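Local structure of D-glyceraldehyde dehydrogenase (NADP(+)) (Thermoplasma acidophilum, 5IZD) at residues Phe301-Asp312 / Tyr357-Ile367. The protein oxidises D-glyceraldehyde to (R)-glycerate with NADP(+) as a step of the non-phosphorylated Entner-Doudoroff pathway. Numbering follows the deposited sequence.
Sequences FVELSRKLALGD and YRNGYFFLPTI
D312 OD2 lies at the edge of the Y357 ring, in the ring plane, with the carboxylate turned 83° from it, at one end of the seam between 301-312 and 357-367. Next along, the ring of F362 meets the backbone of G311 obliquely, CE1 lying 3.5 Å from G311 N, at a glycine whose backbone angles would jam a CB against the preceding carbonyl. At the other end F301 carries S305 OG above one face, away from the ring centre, while I367 comes to it obliquely. The seam belongs to the aldehyde dehydrogenase fold and exemplifies how a helix is fastened to its sheet: helix 294-305 lies against strand 366-369 of the seven-stranded mixed sheet, and the loops leaving the helix and leading into the strand run antiparallel beside each other.

I367 fills the helix end of the seam. Its CG1 stands beside the backbone N (chi1 -57°), which brings this branch to 3.6 Å from F301 CE2 and carries CD1 on to V302 CG2 and S305 OG. An alanine here is likely to open a gap between these three residues and cost the helix much of its apolar grip on the strand. S305 OG is engaged by Y274 and also donates to F301 O, which S305 N approaches from the opposite face of the carbonyl plane, so two donors from one residue hold that oxygen.

Midway, L310 and P365 lie alongside each other, pointing opposite ways, with L310 CD1 4.2 Å from P365 CD, while L310 CD2 reaches L364 CD2 and F363 O. The D312 carboxylate closes the Y357 end: Y357 OH donates a hydrogen bond to D312 OD2, though its modelled length of 2.4 Å is doubtful, and the other carboxylate oxygen, OD1, accepts from K314 N.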
loop_
_atom_site.group_PDB
_atom_site.type_symbol
_atom_site.label_atom_id
_atom_site.label_comp_id
_atom_site.label_asym_id
_atom_site.label_seq_id
_atom_site.Cartn_x
_atom_site.Cartn_y
_atom_site.Cartn_z
ATOM N N PHE A 301 39.057 -18.853 -12.976
ATOM C CA PHE A 301 38.960 -17.499 -12.429
ATOM C C PHE A 301 40.314 -16.798 -12.426
ATOM O O PHE A 301 40.407 -15.607 -12.754
ATOM C CB PHE A 301 38.410 -17.520 -10.996
ATOM C CG PHE A 301 38.342 -16.165 -10.337
ATOM C CD1 PHE A 301 37.738 -15.087 -10.982
ATOM C CD2 PHE A 301 38.812 -15.986 -9.023
ATOM C CE1 PHE A 301 37.652 -13.845 -10.355
ATOM C CE2 PHE A 301 38.716 -14.744 -8.400
ATOM C CZ PHE A 301 38.154 -13.671 -9.073
ATOM N N VAL A 302 41.347 -17.526 -12.045
ATOM C CA VAL A 302 42.720 -17.019 -12.168
ATOM C C VAL A 302 43.074 -16.651 -13.632
ATOM O O VAL A 302 43.602 -15.541 -13.910
ATOM C CB VAL A 302 43.730 -18.005 -11.562
ATOM C CG1 VAL A 302 45.161 -17.542 -11.878
ATOM C CG2 VAL A 302 43.506 -18.117 -10.058
ATOM N N GLU A 303 42.758 -17.569 -14.555
ATOM C CA GLU A 303 43.028 -17.377 -16.005
ATOM C C GLU A 303 42.297 -16.161 -16.557
ATOM O O GLU A 303 42.901 -15.354 -17.258
ATOM C CB GLU A 303 42.690 -18.630 -16.826
ATOM C CG GLU A 303 42.995 -18.565 -18.311
ATOM C CD GLU A 303 44.472 -18.402 -18.630
ATOM O OE1 GLU A 303 44.762 -17.920 -19.736
ATOM O OE2 GLU A 303 45.347 -18.746 -17.797
ATOM N N LEU A 304 41.036 -15.962 -16.174
ATOM C CA LEU A 304 40.323 -14.781 -16.640
ATOM C C LEU A 304 40.852 -13.456 -16.044
ATOM O O LEU A 304 40.941 -12.405 -16.752
ATOM C CB LEU A 304 38.846 -14.927 -16.356
ATOM C CG LEU A 304 38.181 -15.961 -17.252
ATOM C CD1 LEU A 304 36.976 -16.494 -16.522
ATOM C CD2 LEU A 304 37.776 -15.322 -18.568
ATOM N N SER A 305 41.192 -13.532 -14.751
ATOM C CA SER A 305 41.695 -12.401 -13.977
ATOM C C SER A 305 43.013 -11.842 -14.572
ATOM O O SER A 305 43.218 -10.659 -14.543
ATOM C CB SER A 305 41.873 -12.769 -12.491
ATOM O OG SER A 305 40.609 -12.931 -11.819
ATOM N N ARG A 306 43.851 -12.716 -15.122
ATOM C CA ARG A 306 45.146 -12.298 -15.731
ATOM C C ARG A 306 44.996 -11.489 -17.004
ATOM O O ARG A 306 45.967 -10.839 -17.422
ATOM C CB ARG A 306 45.938 -13.490 -16.227
ATOM C CG ARG A 306 46.312 -14.530 -15.228
ATOM C CD ARG A 306 46.888 -15.723 -15.968
ATOM N NE ARG A 306 48.337 -15.594 -15.953
ATOM C CZ ARG A 306 49.161 -16.351 -15.228
ATOM N NH1 ARG A 306 50.466 -16.104 -15.293
ATOM N NH2 ARG A 306 48.691 -17.363 -14.449
ATOM N N LYS A 307 43.871 -11.684 -17.696
ATOM C CA LYS A 307 43.572 -11.052 -18.966
ATOM C C LYS A 307 43.154 -9.597 -18.839
ATOM O O LYS A 307 43.088 -8.912 -19.866
ATOM C CB LYS A 307 42.461 -11.812 -19.695
ATOM N N LEU A 308 42.878 -9.110 -17.613
ATOM C CA LEU A 308 42.312 -7.760 -17.407
ATOM C C LEU A 308 43.439 -6.777 -17.540
ATOM O O LEU A 308 44.493 -6.992 -16.933
ATOM C CB LEU A 308 41.614 -7.617 -16.037
ATOM C CG LEU A 308 40.366 -8.532 -15.879
ATOM C CD1 LEU A 308 39.898 -8.600 -14.433
ATOM C CD2 LEU A 308 39.178 -8.136 -16.760
ATOM N N ALA A 309 43.223 -5.732 -18.355
ATOM C CA ALA A 309 44.199 -4.665 -18.524
ATOM C C ALA A 309 43.947 -3.524 -17.521
ATOM O O ALA A 309 42.813 -3.130 -17.272
ATOM C CB ALA A 309 44.179 -4.127 -19.948
ATOM N N LEU A 310 45.053 -3.006 -16.981
ATOM C CA LEU A 310 45.087 -1.867 -16.087
ATOM C C LEU A 310 45.816 -0.695 -16.747
ATOM O O LEU A 310 46.762 -0.894 -17.499
ATOM C CB LEU A 310 45.866 -2.239 -14.848
ATOM C CG LEU A 310 45.188 -3.004 -13.721
ATOM C CD1 LEU A 310 44.593 -4.323 -14.160
ATOM C CD2 LEU A 310 46.272 -3.217 -12.667
ATOM N N GLY A 311 45.384 0.530 -16.469
ATOM C CA GLY A 311 46.010 1.717 -17.080
ATOM C C GLY A 311 44.983 2.742 -17.483
ATOM O O GLY A 311 44.175 3.189 -16.661
ATOM N N ASP A 312 44.971 3.125 -18.744
ATOM C CA ASP A 312 44.209 4.295 -19.089
ATOM C C ASP A 312 42.730 4.038 -19.210
ATOM O O ASP A 312 42.370 3.049 -19.807
ATOM C CB ASP A 312 44.676 4.906 -20.388
ATOM C CG ASP A 312 44.239 6.331 -20.484
ATOM O OD1 ASP A 312 43.078 6.578 -20.876
ATOM O OD2 ASP A 312 45.059 7.213 -20.070
ATOM N N TYR A 357 51.427 6.573 -15.472
ATOM C CA TYR A 357 50.732 5.513 -14.727
ATOM C C TYR A 357 51.570 4.946 -13.577
ATOM O O TYR A 357 51.015 4.434 -12.570
ATOM C CB TYR A 357 50.179 4.386 -15.670
ATOM C CG TYR A 357 49.417 4.969 -16.845
ATOM C CD1 TYR A 357 48.099 5.363 -16.705
ATOM C CD2 TYR A 357 50.055 5.197 -18.087
ATOM C CE1 TYR A 357 47.426 5.968 -17.746
ATOM C CE2 TYR A 357 49.384 5.794 -19.143
ATOM C CZ TYR A 357 48.068 6.180 -18.963
ATOM O OH TYR A 357 47.383 6.770 -19.983
ATOM N N ARG A 358 52.893 5.100 -13.682
ATOM C CA ARG A 358 53.803 4.604 -12.656
ATOM C C ARG A 358 53.558 5.226 -11.298
ATOM O O ARG A 358 53.822 4.600 -10.294
ATOM C CB ARG A 358 55.251 4.798 -13.055
ATOM C CG ARG A 358 55.943 6.122 -12.700
ATOM C CD ARG A 358 57.295 6.170 -13.453
ATOM N NE ARG A 358 58.012 7.412 -13.165
ATOM C CZ ARG A 358 57.637 8.617 -13.613
ATOM N NH1 ARG A 358 58.331 9.709 -13.294
ATOM N NH2 ARG A 358 56.564 8.762 -14.399
ATOM N N ASN A 359 53.045 6.452 -11.294
ATOM C CA ASN A 359 52.702 7.152 -10.072
ATOM C C ASN A 359 51.244 7.085 -9.703
ATOM O O ASN A 359 50.851 7.681 -8.722
ATOM C CB ASN A 359 53.190 8.621 -10.210
ATOM C CG ASN A 359 54.669 8.707 -10.303
ATOM O OD1 ASN A 359 55.224 9.377 -11.182
ATOM N ND2 ASN A 359 55.337 8.056 -9.400
ATOM N N GLY A 360 50.442 6.375 -10.494
ATOM C CA GLY A 360 49.036 6.158 -10.189
ATOM C C GLY A 360 48.872 5.045 -9.156
ATOM O O GLY A 360 49.816 4.401 -8.815
ATOM N N TYR A 361 47.687 4.929 -8.611
ATOM C CA TYR A 361 47.389 3.984 -7.496
ATOM C C TYR A 361 46.748 2.681 -7.939
ATOM O O TYR A 361 45.716 2.254 -7.423
ATOM C CB TYR A 361 46.529 4.663 -6.423
ATOM C CG TYR A 361 46.928 6.114 -6.168
ATOM C CD1 TYR A 361 48.216 6.464 -5.825
ATOM C CD2 TYR A 361 45.989 7.111 -6.267
ATOM C CE1 TYR A 361 48.568 7.794 -5.584
ATOM C CE2 TYR A 361 46.326 8.441 -6.058
ATOM C CZ TYR A 361 47.587 8.782 -5.707
ATOM O OH TYR A 361 47.839 10.138 -5.526
ATOM N N PHE A 362 47.424 2.007 -8.849
ATOM C CA PHE A 362 46.961 0.763 -9.434
ATOM C C PHE A 362 47.341 -0.383 -8.531
ATOM O O PHE A 362 48.365 -0.357 -7.872
ATOM C CB PHE A 362 47.590 0.572 -10.813
ATOM C CG PHE A 362 47.123 1.573 -11.823
ATOM C CD1 PHE A 362 45.924 1.374 -12.516
ATOM C CD2 PHE A 362 47.842 2.754 -12.052
ATOM C CE1 PHE A 362 45.473 2.299 -13.437
ATOM C CE2 PHE A 362 47.362 3.689 -12.968
ATOM C CZ PHE A 362 46.182 3.447 -13.680
ATOM N N PHE A 363 46.491 -1.416 -8.491
ATOM C CA PHE A 363 46.809 -2.649 -7.786
ATOM C C PHE A 363 46.279 -3.835 -8.629
ATOM O O PHE A 363 45.195 -3.765 -9.182
ATOM C CB PHE A 363 46.180 -2.651 -6.384
ATOM C CG PHE A 363 46.856 -3.573 -5.433
ATOM C CD1 PHE A 363 47.971 -3.145 -4.712
ATOM C CD2 PHE A 363 46.467 -4.876 -5.320
ATOM C CE1 PHE A 363 48.651 -3.983 -3.863
ATOM C CE2 PHE A 363 47.144 -5.741 -4.459
ATOM C CZ PHE A 363 48.246 -5.284 -3.734
ATOM N N LEU A 364 47.048 -4.910 -8.712
ATOM C CA LEU A 364 46.649 -6.064 -9.503
ATOM C C LEU A 364 45.493 -6.844 -8.900
ATOM O O LEU A 364 45.379 -6.927 -7.666
ATOM C CB LEU A 364 47.834 -7.034 -9.671
ATOM C CG LEU A 364 49.053 -6.562 -10.508
ATOM C CD1 LEU A 364 50.224 -7.515 -10.353
ATOM C CD2 LEU A 364 48.618 -6.500 -11.974
ATOM N N PRO A 365 44.647 -7.460 -9.760
ATOM C CA PRO A 365 43.732 -8.486 -9.273
ATOM C C PRO A 365 44.450 -9.542 -8.413
ATOM O O PRO A 365 45.504 -10.084 -8.814
ATOM C CB PRO A 365 43.216 -9.123 -10.576
ATOM C CG PRO A 365 43.238 -8.007 -11.541
ATOM C CD PRO A 365 44.551 -7.321 -11.227
ATOM N N THR A 366 43.940 -9.775 -7.216
ATOM C CA THR A 366 44.624 -10.579 -6.230
ATOM C C THR A 366 43.658 -11.684 -5.662
ATOM O O THR A 366 42.593 -11.358 -5.139
ATOM C CB THR A 366 45.160 -9.712 -5.100
ATOM O OG1 THR A 366 46.058 -8.712 -5.623
ATOM C CG2 THR A 366 45.873 -10.582 -4.063
ATOM N N ILE A 367 44.081 -12.945 -5.790
ATOM C CA ILE A 367 43.270 -14.106 -5.460
ATOM C C ILE A 367 44.055 -14.919 -4.442
ATOM O O ILE A 367 45.241 -15.205 -4.650
ATOM C CB ILE A 367 42.914 -14.941 -6.716
ATOM C CG1 ILE A 367 42.172 -14.071 -7.758
ATOM C CG2 ILE A 367 42.039 -16.137 -6.356
ATOM C CD1 ILE A 367 42.339 -14.598 -9.168
#